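Local coordinates for single-strand DNA-binding protein (Agrobacterium tumefaciens, PDB 3BTP) that binds single-stranded DNA without regard to sequence and mediates nuclear uptake of the transferred T-DNA strand during crown gall transformation, at residues A386-G390 with V427-V431; A348-G354 with R395-L399; V156-P161 with I313-Y319. All blocks are in the same frame, centred on the assembly; numbering follows the deposited sequence.

Interaction 1. Residues A386-G390 with V427-V431; sequences ALKEG and VGLPV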
loop_
_atom_site.group_PDB
_atom_site.type_symbol
_atom_site.label_atom_id
_atom_site.label_comp_id
_atom_site.label_asym_id
_atom_site.label_seq_id
_atom_site.Cartn_x
_atom_site.Cartn_y
_atom_site.Cartn_z
ATOM N N ALA A 386 12.494 4.589 -17.117
ATOM C CA ALA A 386 12.016 4.987 -18.467
ATOM C C ALA A 386 11.181 6.285 -18.450
ATOM O O ALA A 386 11.374 7.161 -19.329
ATOM C CB ALA A 386 11.211 3.801 -19.153
ATOM N N LEU A 387 10.243 6.416 -17.476
ATOM C CA LEU A 387 9.412 7.652 -17.322
ATOM C C LEU A 387 10.230 8.920 -17.072
ATOM O O LEU A 387 9.882 9.991 -17.564
ATOM C CB LEU A 387 8.342 7.503 -16.218
ATOM C CG LEU A 387 7.186 6.518 -16.494
ATOM C CD1 LEU A 387 6.456 6.018 -15.218
ATOM C CD2 LEU A 387 6.181 7.051 -17.479
ATOM N N LYS A 388 11.263 8.800 -16.239
ATOM C CA LYS A 388 12.191 9.879 -15.930
ATOM C C LYS A 388 12.944 10.350 -17.156
ATOM O O LYS A 388 13.304 11.488 -17.228
ATOM C CB LYS A 388 13.231 9.454 -14.871
ATOM C CG LYS A 388 12.759 9.507 -13.365
ATOM C CD LYS A 388 12.442 10.968 -12.951
ATOM C CE LYS A 388 12.266 11.159 -11.447
ATOM N NZ LYS A 388 11.426 12.424 -11.295
ATOM N N GLU A 389 13.214 9.465 -18.101
ATOM C CA GLU A 389 13.891 9.836 -19.333
ATOM C C GLU A 389 12.908 10.301 -20.426
ATOM O O GLU A 389 13.340 10.537 -21.556
ATOM C CB GLU A 389 14.680 8.610 -19.862
ATOM C CG GLU A 389 15.749 8.116 -18.879
ATOM C CD GLU A 389 16.203 6.599 -19.029
ATOM O OE1 GLU A 389 15.726 5.800 -19.894
ATOM O OE2 GLU A 389 17.050 6.196 -18.192
ATOM N N GLY A 390 11.598 10.351 -20.144
ATOM C CA GLY A 390 10.646 10.768 -21.135
ATOM C C GLY A 390 10.120 9.684 -22.033
ATOM O O GLY A 390 9.451 9.960 -23.008
ATOM N N VAL A 427 4.866 16.156 -10.134
ATOM C CA VAL A 427 4.841 14.704 -10.204
ATOM C C VAL A 427 6.210 14.069 -10.545
ATOM O O VAL A 427 6.389 12.871 -10.355
ATOM C CB VAL A 427 3.681 14.208 -11.121
ATOM C CG1 VAL A 427 4.149 14.048 -12.601
ATOM C CG2 VAL A 427 3.101 12.937 -10.541
ATOM N N GLY A 428 7.154 14.861 -11.044
ATOM C CA GLY A 428 8.487 14.352 -11.399
ATOM C C GLY A 428 8.667 13.814 -12.812
ATOM O O GLY A 428 9.555 13.021 -13.077
ATOM N N LEU A 429 7.846 14.285 -13.742
ATOM C CA LEU A 429 7.977 13.905 -15.133
ATOM C C LEU A 429 8.625 15.039 -15.919
ATOM O O LEU A 429 8.453 16.243 -15.555
ATOM C CB LEU A 429 6.617 13.480 -15.733
ATOM C CG LEU A 429 6.048 12.124 -15.246
ATOM C CD1 LEU A 429 4.703 11.943 -15.796
ATOM C CD2 LEU A 429 6.895 10.897 -15.620
ATOM N N PRO A 430 9.407 14.678 -16.961
ATOM C CA PRO A 430 10.010 15.746 -17.799
ATOM C C PRO A 430 9.000 16.316 -18.817
ATOM O O PRO A 430 8.245 15.569 -19.423
ATOM C CB PRO A 430 11.200 15.044 -18.458
ATOM C CG PRO A 430 10.650 13.570 -18.657
ATOM C CD PRO A 430 9.779 13.311 -17.420
ATOM N N VAL A 431 8.985 17.648 -18.948
ATOM C CA VAL A 431 8.156 18.404 -19.870
ATOM C C VAL A 431 8.260 18.047 -21.380
ATOM O O VAL A 431 7.342 18.340 -22.155
ATOM C CB VAL A 431 8.339 19.910 -19.615
ATOM C CG1 VAL A 431 7.891 20.261 -18.178
ATOM C CG2 VAL A 431 9.824 20.335 -19.924
#
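The last turn and C-terminal end of helix 382-388 passes the loop after helix 417-427, with Lys388 CA 5.9 Å from Leu429 CA and Gly390 CA 6.0 Å from Pro430 CA. The polar link is made by Lys388. Its side chain starts away from 427-431, but a bend at chi2 (-64°) swings the rest of it across to that loop, where NZ donates to Gly428 O at 2.7 Å. The ammonium lies in the carbonyl plane and uses a lone pair of that oxygen, while CD and CE of the lysine run close by the same atom. Both glycines belong to Schellman motifs: Gly390 closes helix 382-388 and Gly428 closes helix 417-427, each with positive phi. The contact therefore joins two helix C-termini, and the positive ammonium, close to the carbonyl-rich end of helix 417-427, probably gains from the partial negative charge there. The Pro430 ring packs on the backbone of 386-390, its CD 3.3 Å from Leu387 O and its CG 3.7 Å from both Lys388 O and Gly390 N. The apolar touch comes from Leu429, which reaches over with one branch, CD2, to meet Leu387 CB at 3.7 Å. Both leucines also lean on helix 371-377, Leu387 through Leu374 and Leu429 through Val371.

Interaction 2. Residues A348-G354 with R395-L399; sequences AATVNMG and RVQVL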
loop_
_atom_site.group_PDB
_atom_site.type_symbol
_atom_site.label_atom_id
_atom_site.label_comp_id
_atom_site.label_asym_id
_atom_site.label_seq_id
_atom_site.Cartn_x
_atom_site.Cartn_y
_atom_site.Cartn_z
ATOM N N ALA A 348 -2.526 12.709 -9.982
ATOM C CA ALA A 348 -2.101 13.764 -10.883
ATOM C C ALA A 348 -1.682 13.295 -12.286
ATOM O O ALA A 348 -1.946 13.968 -13.304
ATOM C CB ALA A 348 -1.000 14.584 -10.228
ATOM N N ALA A 349 -1.037 12.125 -12.320
ATOM C CA ALA A 349 -0.600 11.506 -13.530
ATOM C C ALA A 349 -0.655 9.994 -13.279
ATOM O O ALA A 349 -0.422 9.574 -12.156
ATOM C CB ALA A 349 0.809 11.964 -13.869
ATOM N N THR A 350 -0.860 9.210 -14.335
ATOM C CA THR A 350 -1.044 7.793 -14.268
ATOM C C THR A 350 -0.234 7.158 -15.452
ATOM O O THR A 350 -0.049 7.813 -16.497
ATOM C CB THR A 350 -2.621 7.609 -14.329
ATOM O OG1 THR A 350 -3.192 7.264 -13.011
ATOM C CG2 THR A 350 -3.101 6.806 -15.403
ATOM N N VAL A 351 0.239 5.895 -15.302
ATOM C CA VAL A 351 0.847 5.178 -16.423
ATOM C C VAL A 351 0.136 3.839 -16.600
ATOM O O VAL A 351 -0.110 3.142 -15.579
ATOM C CB VAL A 351 2.417 4.994 -16.275
ATOM C CG1 VAL A 351 2.811 4.081 -15.072
ATOM C CG2 VAL A 351 3.009 4.429 -17.556
ATOM N N ASN A 352 -0.187 3.501 -17.869
ATOM C CA ASN A 352 -0.748 2.250 -18.201
ATOM C C ASN A 352 0.312 1.115 -18.258
ATOM O O ASN A 352 1.221 1.157 -19.082
ATOM C CB ASN A 352 -1.479 2.324 -19.566
ATOM C CG ASN A 352 -2.412 1.113 -19.799
ATOM O OD1 ASN A 352 -2.674 0.309 -18.903
ATOM N ND2 ASN A 352 -2.923 1.012 -20.972
ATOM N N MET A 353 0.173 0.157 -17.360
ATOM C CA MET A 353 1.113 -0.925 -17.122
ATOM C C MET A 353 0.481 -2.207 -17.617
ATOM O O MET A 353 1.130 -3.235 -17.652
ATOM C CB MET A 353 1.459 -1.047 -15.635
ATOM C CG MET A 353 2.190 0.163 -15.105
ATOM S SD MET A 353 3.145 0.299 -13.548
ATOM C CE MET A 353 4.166 -1.203 -13.554
ATOM N N GLY A 354 -0.797 -2.110 -17.997
ATOM C CA GLY A 354 -1.547 -3.171 -18.619
ATOM C C GLY A 354 -1.403 -2.980 -20.116
ATOM O O GLY A 354 -0.382 -2.512 -20.587
ATOM N N ARG A 395 1.734 6.008 -22.821
ATOM C CA ARG A 395 0.976 5.286 -21.830
ATOM C C ARG A 395 0.603 6.220 -20.624
ATOM O O ARG A 395 -0.024 5.810 -19.683
ATOM C CB ARG A 395 1.822 4.073 -21.429
ATOM C CG ARG A 395 1.766 2.953 -22.432
ATOM C CD ARG A 395 2.651 1.787 -22.024
ATOM N NE ARG A 395 2.345 0.624 -22.891
ATOM C CZ ARG A 395 1.556 -0.413 -22.601
ATOM N NH1 ARG A 395 0.940 -0.527 -21.407
ATOM N NH2 ARG A 395 1.411 -1.381 -23.506
ATOM N N VAL A 396 0.958 7.484 -20.713
ATOM C CA VAL A 396 0.789 8.437 -19.618
ATOM C C VAL A 396 -0.442 9.305 -19.862
ATOM O O VAL A 396 -0.668 9.709 -21.012
ATOM C CB VAL A 396 2.066 9.333 -19.462
ATOM C CG1 VAL A 396 1.827 10.508 -18.535
ATOM C CG2 VAL A 396 3.261 8.457 -18.966
ATOM N N GLN A 397 -1.202 9.536 -18.770
ATOM C CA GLN A 397 -2.448 10.361 -18.675
ATOM C C GLN A 397 -2.164 11.343 -17.592
ATOM O O GLN A 397 -1.566 10.963 -16.626
ATOM C CB GLN A 397 -3.651 9.571 -18.128
ATOM C CG GLN A 397 -4.341 8.772 -19.181
ATOM C CD GLN A 397 -5.628 8.082 -18.680
ATOM O OE1 GLN A 397 -5.676 7.377 -17.645
ATOM N NE2 GLN A 397 -6.670 8.325 -19.390
ATOM N N VAL A 398 -2.604 12.587 -17.752
ATOM C CA VAL A 398 -2.376 13.642 -16.769
ATOM C C VAL A 398 -3.735 14.307 -16.476
ATOM O O VAL A 398 -4.599 14.429 -17.366
ATOM C CB VAL A 398 -1.268 14.670 -17.253
ATOM C CG1 VAL A 398 0.148 13.991 -17.237
ATOM C CG2 VAL A 398 -1.601 15.139 -18.651
ATOM N N LEU A 399 -3.925 14.673 -15.202
ATOM C CA LEU A 399 -5.163 15.297 -14.734
ATOM C C LEU A 399 -5.305 16.829 -15.125
ATOM O O LEU A 399 -4.407 17.591 -14.874
ATOM C CB LEU A 399 -5.267 15.161 -13.235
ATOM C CG LEU A 399 -6.668 15.284 -12.673
ATOM C CD1 LEU A 399 -7.653 14.221 -13.252
ATOM C CD2 LEU A 399 -6.556 15.297 -11.098
#
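Arg395 NH1 is the donor in two hydrogen bonds to backbone carbonyls, one to Asn352 O at 2.9 Å and the other to Gly354 O, modelled at 2.5 Å, an exact length that is doubtful. Both acceptors lie at the edge of the guanidinium and close to its plane, yet they receive the nitrogen differently: at Asn352 it stands above the carbonyl plane, 61° out of it, whereas at Gly354 it is tilted by 30°. NH2 donates in turn to Arg355 O. From CG to NE the arginine chain is extended, carrying the guanidinium past the end of the strand to the turn at 353-354, and its backbone is tied to the same strand by Asn352 N, 2.9 Å from Arg395 O. That turn is shaped by Asn352, whose CG lies anti to its backbone N (chi1 -165°) and whose OD1 accepts from Gly354 N at 3.2 Å, forming an Asx turn. The same OD1 also accepts from Arg367 N, and ND2 donates to Asp366.

From the arginine onward along the chain, strand 396-399 runs antiparallel to 349-352. Thr350 and Gln397 form a hydrogen-bonded pair, 3.0 Å from Thr350 N to Gln397 O and 3.1 Å from Gln397 N to Thr350 O. Their side chains lie alongside each other, Thr350 CG2 3.5 Å from Gln397 OE1, a buried oxygen without a hydrogen-bond partner in the model. On the other face Ala349 CB touches Val398 CG1 at 4.0 Å, and Val351 approaches Val396. Helices 382-388 and 417-427 cover this valine face. In strand order these two strands complete the closure of an eight-stranded antiparallel barrel. One NH1 shared by two carbonyls of 352-354 probably helps hold the turn beside Arg395.

Interaction 3. Residues V156-P161 with I313-Y319; sequences VGNYYP and IMHDSKY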
loop_
_atom_site.group_PDB
_atom_site.type_symbol
_atom_site.label_atom_id
_atom_site.label_comp_id
_atom_site.label_asym_id
_atom_site.label_seq_id
_atom_site.Cartn_x
_atom_site.Cartn_y
_atom_site.Cartn_z
ATOM N N VAL A 156 9.859 -0.289 1.141
ATOM C CA VAL A 156 9.459 1.103 1.415
ATOM C C VAL A 156 9.588 1.520 2.906
ATOM O O VAL A 156 9.207 2.634 3.272
ATOM C CB VAL A 156 8.005 1.408 0.860
ATOM C CG1 VAL A 156 7.969 1.189 -0.677
ATOM C CG2 VAL A 156 6.973 0.478 1.450
ATOM N N GLY A 157 10.117 0.668 3.787
ATOM C CA GLY A 157 10.247 1.111 5.180
ATOM C C GLY A 157 9.044 0.813 6.077
ATOM O O GLY A 157 8.954 1.336 7.167
ATOM N N ASN A 158 8.109 -0.009 5.584
ATOM C CA ASN A 158 7.108 -0.710 6.431
ATOM C C ASN A 158 7.839 -1.799 7.185
ATOM O O ASN A 158 8.846 -2.330 6.680
ATOM C CB ASN A 158 6.018 -1.371 5.611
ATOM C CG ASN A 158 5.350 -0.416 4.627
ATOM O OD1 ASN A 158 5.081 0.752 4.911
ATOM N ND2 ASN A 158 5.089 -0.930 3.443
ATOM N N TYR A 159 7.351 -2.111 8.377
ATOM C CA TYR A 159 7.940 -3.144 9.224
ATOM C C TYR A 159 6.906 -4.254 9.509
ATOM O O TYR A 159 5.786 -4.013 10.025
ATOM C CB TYR A 159 8.548 -2.517 10.537
ATOM C CG TYR A 159 9.948 -1.893 10.348
ATOM C CD1 TYR A 159 11.085 -2.631 10.514
ATOM C CD2 TYR A 159 10.102 -0.589 9.944
ATOM C CE1 TYR A 159 12.370 -2.073 10.340
ATOM C CE2 TYR A 159 11.383 -0.007 9.727
ATOM C CZ TYR A 159 12.510 -0.759 9.941
ATOM O OH TYR A 159 13.769 -0.229 9.720
ATOM N N TYR A 160 7.301 -5.470 9.186
ATOM C CA TYR A 160 6.440 -6.666 9.294
ATOM C C TYR A 160 6.923 -7.537 10.408
ATOM O O TYR A 160 8.117 -7.811 10.492
ATOM C CB TYR A 160 6.520 -7.536 8.031
ATOM C CG TYR A 160 5.760 -7.015 6.830
ATOM C CD1 TYR A 160 4.547 -7.599 6.461
ATOM C CD2 TYR A 160 6.236 -5.928 6.077
ATOM C CE1 TYR A 160 3.857 -7.153 5.367
ATOM C CE2 TYR A 160 5.524 -5.439 4.993
ATOM C CZ TYR A 160 4.329 -6.068 4.634
ATOM O OH TYR A 160 3.611 -5.668 3.520
ATOM N N PRO A 161 5.967 -8.015 11.240
ATOM C CA PRO A 161 6.273 -9.027 12.259
ATOM C C PRO A 161 6.265 -10.351 11.544
ATOM O O PRO A 161 5.815 -10.402 10.407
ATOM C CB PRO A 161 5.112 -8.878 13.281
ATOM C CG PRO A 161 3.911 -8.390 12.428
ATOM C CD PRO A 161 4.522 -7.624 11.215
ATOM N N ILE A 313 1.265 -5.054 11.035
ATOM C CA ILE A 313 2.185 -4.275 10.215
ATOM C C ILE A 313 2.282 -2.816 10.643
ATOM O O ILE A 313 1.302 -2.156 10.830
ATOM C CB ILE A 313 1.844 -4.353 8.674
ATOM C CG1 ILE A 313 1.637 -5.807 8.223
ATOM C CG2 ILE A 313 2.855 -3.551 7.816
ATOM C CD1 ILE A 313 1.043 -5.858 6.882
ATOM N N MET A 314 3.506 -2.312 10.735
ATOM C CA MET A 314 3.779 -0.907 10.986
ATOM C C MET A 314 4.145 -0.234 9.697
ATOM O O MET A 314 5.292 -0.304 9.236
ATOM C CB MET A 314 4.945 -0.831 11.981
ATOM C CG MET A 314 4.648 -1.616 13.191
ATOM S SD MET A 314 4.098 -0.707 14.633
ATOM C CE MET A 314 3.613 0.718 14.067
ATOM N N HIS A 315 3.153 0.424 9.094
ATOM C CA HIS A 315 3.320 1.100 7.849
ATOM C C HIS A 315 3.945 2.463 8.070
ATOM O O HIS A 315 3.525 3.227 8.978
ATOM C CB HIS A 315 2.000 1.271 7.091
ATOM C CG HIS A 315 1.349 -0.007 6.649
ATOM N ND1 HIS A 315 1.711 -0.682 5.486
ATOM C CD2 HIS A 315 0.328 -0.706 7.181
ATOM C CE1 HIS A 315 0.953 -1.761 5.344
ATOM N NE2 HIS A 315 0.099 -1.791 6.356
ATOM N N ASP A 316 4.982 2.743 7.265
ATOM C CA ASP A 316 5.564 4.040 7.191
ATOM C C ASP A 316 4.480 5.010 6.754
ATOM O O ASP A 316 3.714 4.761 5.814
ATOM C CB ASP A 316 6.699 4.084 6.181
ATOM C CG ASP A 316 7.489 5.402 6.261
ATOM O OD1 ASP A 316 8.290 5.605 7.253
ATOM O OD2 ASP A 316 7.279 6.239 5.362
ATOM N N SER A 317 4.460 6.147 7.451
ATOM C CA SER A 317 3.513 7.258 7.235
ATOM C C SER A 317 3.536 7.818 5.777
ATOM O O SER A 317 2.466 8.044 5.160
ATOM C CB SER A 317 3.820 8.342 8.301
ATOM O OG SER A 317 4.937 9.131 7.888
ATOM N N LYS A 318 4.722 8.009 5.208
ATOM C CA LYS A 318 4.839 8.430 3.791
ATOM C C LYS A 318 4.391 7.361 2.794
ATOM O O LYS A 318 3.806 7.668 1.773
ATOM C CB LYS A 318 6.297 8.830 3.487
ATOM C CG LYS A 318 6.836 9.868 4.450
ATOM C CD LYS A 318 8.200 10.530 3.979
ATOM C CE LYS A 318 8.384 11.918 4.824
ATOM N NZ LYS A 318 8.663 13.137 3.982
ATOM N N TYR A 319 4.695 6.087 3.046
ATOM C CA TYR A 319 4.067 5.029 2.237
ATOM C C TYR A 319 2.493 5.142 2.208
ATOM O O TYR A 319 1.834 5.069 1.152
ATOM C CB TYR A 319 4.462 3.623 2.692
ATOM C CG TYR A 319 3.884 2.631 1.723
ATOM C CD1 TYR A 319 4.329 2.588 0.411
ATOM C CD2 TYR A 319 2.825 1.805 2.086
ATOM C CE1 TYR A 319 3.797 1.699 -0.506
ATOM C CE2 TYR A 319 2.271 0.896 1.190
ATOM C CZ TYR A 319 2.742 0.873 -0.117
ATOM O OH TYR A 319 2.218 -0.023 -1.029
#
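Asn158 turns its amide toward 313-319 because CG stands beside the backbone N and anti to the carbonyl carbon (chi1 -53°), while Tyr319, with CG anti to its own N (chi1 -174°), extends its ring to meet it. Asn158 OD1 accepts from Asp316 N at 3.1 Å, the donor lying in the amide carbonyl plane on a lone pair. The other end of the amide, ND2, sits over a face of the Tyr319 ring, offset toward the rim, with the two planes 72° apart; its hydrogen-bond partner is Asp154. Val156 CG2 covers a face of this ring too, 3.9 Å from its centroid in a CH-pi contact. Tyr319 OH bonds to Tyr373 OH.

The backbones join through a single antiparallel bridge, in which Tyr159 and Met314 exchange bonds of 2.9 Å from Tyr159 N to Met314 O and from Met314 N to Tyr159 O. Each partner is on an outermost strand of its own four-stranded antiparallel sheet, and both sheets have the strand order 2-1-3-4, so the bridge links the two edge to edge. Just past it, Asp316 is the N-cap of helix 317-323: OD2 makes weak capping bonds to Lys318 N and Tyr319 N, and OD1 forms a salt bridge with Lys306. At the far end Ile313 lies alongside Tyr160. Its CG2 stands almost exactly on the ring normal, 4.2 Å from the centroid, and Ile313 CD1 lies 3.4 Å from Tyr160 CE1. Beside Asn158, His315 NE2 is hydrogen-bonded to an acidic side chain of another protein's chain.

How the interactions relate
Interactions 1 and 2 are neighbours, with centres 12 Å apart, whereas the centre of interaction 3 lies about 26 to 27 Å from both, its nearest atoms about 13 Å away. The first two meet directly: Leu387 CD2 packs on Val396 CG2 at 3.6 Å, and Val427 CG1 on Ala349 CB at 4.1 Å, so the helix ends joined in interaction 1 rest on the valine face of the strand pair in interaction 2. In sequence the two interlock, 386-390 falling between the segments of interaction 2 and 395-399 between those of interaction 1. Both segments of interaction 3 precede all of these, yet helix 371-377 spans the gap, touching interactions 1 and 3.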